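Local coordinates for protein putative modification methylase (PDB 2ZIG) that probably transfers a methyl group from S-adenosyl-L-methionine to the N4 atom of cytosine in DNA, at residues L222-A225 with E226-R230. Residues are numbered along the deposited sequence; the frame is centred on the assembly and turned at random.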
# COMPACT_ATOMS: atom_id res chain seq x y z
N LEU B 222 -6.29 -19.50 -8.23
CA LEU B 222 -6.89 -20.32 -7.20
C LEU B 222 -5.87 -20.48 -6.06
O LEU B 222 -6.21 -20.36 -4.89
CB LEU B 222 -7.23 -21.70 -7.77
CG LEU B 222 -8.45 -22.45 -7.23
CD1 LEU B 222 -8.23 -23.93 -7.47
CD2 LEU B 222 -8.66 -22.18 -5.75
N GLU B 223 -4.62 -20.74 -6.43
CA GLU B 223 -3.58 -20.93 -5.44
C GLU B 223 -3.47 -19.79 -4.43
O GLU B 223 -3.22 -20.02 -3.25
CB GLU B 223 -2.23 -21.15 -6.11
CG GLU B 223 -1.08 -21.17 -5.13
CD GLU B 223 0.20 -21.70 -5.73
OE1 GLU B 223 0.55 -21.28 -6.86
OE2 GLU B 223 0.86 -22.52 -5.06
N LEU B 224 -3.64 -18.57 -4.90
CA LEU B 224 -3.57 -17.41 -4.02
C LEU B 224 -4.76 -17.44 -3.05
O LEU B 224 -4.62 -17.12 -1.87
CB LEU B 224 -3.58 -16.13 -4.85
CG LEU B 224 -3.35 -14.77 -4.16
CD1 LEU B 224 -2.99 -13.74 -5.20
CD2 LEU B 224 -4.59 -14.34 -3.41
N ALA B 225 -5.92 -17.85 -3.54
CA ALA B 225 -7.09 -17.92 -2.67
C ALA B 225 -6.95 -19.07 -1.67
O ALA B 225 -7.29 -18.93 -0.49
CB ALA B 225 -8.36 -18.10 -3.51
N GLU B 226 -6.45 -20.21 -2.14
CA GLU B 226 -6.30 -21.36 -1.24
C GLU B 226 -5.35 -21.04 -0.10
O GLU B 226 -5.57 -21.46 1.03
CB GLU B 226 -5.81 -22.59 -2.01
CG GLU B 226 -6.80 -23.10 -3.02
CD GLU B 226 -6.26 -24.25 -3.82
OE1 GLU B 226 -5.12 -24.14 -4.32
OE2 GLU B 226 -6.97 -25.27 -3.97
N ARG B 227 -4.30 -20.30 -0.40
CA ARG B 227 -3.32 -19.92 0.61
C ARG B 227 -3.98 -19.05 1.68
O ARG B 227 -3.77 -19.25 2.87
CB ARG B 227 -2.16 -19.18 -0.08
CG ARG B 227 -0.92 -18.98 0.76
CD ARG B 227 0.24 -18.44 -0.09
NE ARG B 227 0.84 -19.45 -0.97
CZ ARG B 227 1.96 -19.27 -1.67
NH1 ARG B 227 2.61 -18.11 -1.62
NH2 ARG B 227 2.44 -20.27 -2.41
N LEU B 228 -4.81 -18.10 1.26
CA LEU B 228 -5.49 -17.22 2.21
C LEU B 228 -6.48 -17.99 3.08
O LEU B 228 -6.51 -17.80 4.30
CB LEU B 228 -6.19 -16.08 1.45
CG LEU B 228 -5.20 -15.13 0.76
CD1 LEU B 228 -5.93 -14.18 -0.21
CD2 LEU B 228 -4.44 -14.34 1.83
N VAL B 229 -7.26 -18.87 2.47
CA VAL B 229 -8.21 -19.67 3.22
C VAL B 229 -7.48 -20.46 4.30
O VAL B 229 -7.87 -20.45 5.47
CB VAL B 229 -8.98 -20.66 2.30
CG1 VAL B 229 -9.81 -21.63 3.15
CG2 VAL B 229 -9.89 -19.89 1.36
N ARG B 230 -6.40 -21.14 3.92
CA ARG B 230 -5.64 -21.95 4.88
C ARG B 230 -5.01 -21.13 5.99
O ARG B 230 -4.83 -21.62 7.11
CB ARG B 230 -4.54 -22.73 4.15
CG ARG B 230 -5.06 -23.67 3.08
CD ARG B 230 -3.93 -24.46 2.46
NE ARG B 230 -3.23 -25.24 3.48
CZ ARG B 230 -2.05 -25.81 3.28
NH1 ARG B 230 -1.44 -25.70 2.11
NH2 ARG B 230 -1.49 -26.51 4.26
O HOH W 1 0.37 -22.35 -2.12
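The first two turns of helix 222-232 carry three i to i+4 side-chain pairs: L222 with E226, E223 with R227, and L224 with L228. Four successive backbone bonds hold the turns; the first, E226 N to L222 O, is 2.8 Å long and nearly straight at 163°. Next to it, L222 CD2 lies 3.4 Å from E226 CG, a methyl group against the aliphatic stem of the glutamate. With CG anti to the carbonyl carbon (chi1 -66°), that stem swings back along the preceding turn, over L222 O, while OE2 forms a salt bridge with R255 of helix 248-255. An alanine at E226 would lack the carboxylate and stem, which would probably leave R255 without this ion-pair mate and open a gap beside L222 CD2. In this Rossmann-like methyltransferase fold, the same flank leans on helix 248-255: L222 and A225 both touch A252, and A225 sits about 4 Å, side chain to side chain, from T248, an S-adenosylmethionine-binding residue, though no cofactor is bound to this chain. On another side, L224 and L228 run side by side, their methyls CD2 and CD1 pressed to 3.5 Å, and both rest on W205 of strand 204-205. Between exposed E223 and buried R227, OE2 and NH2 make a long salt bridge of 3.8 Å, carboxylate and guanidinium planes 69° apart. One water bridges the gap, donating to E223 OE2 at 3.0 Å and accepting from R227 NH2 at 2.9 Å, in the plane of the guanidinium. R227 NH1 has a separate salt bridge to D207, and W205 adds a cation-pi contact.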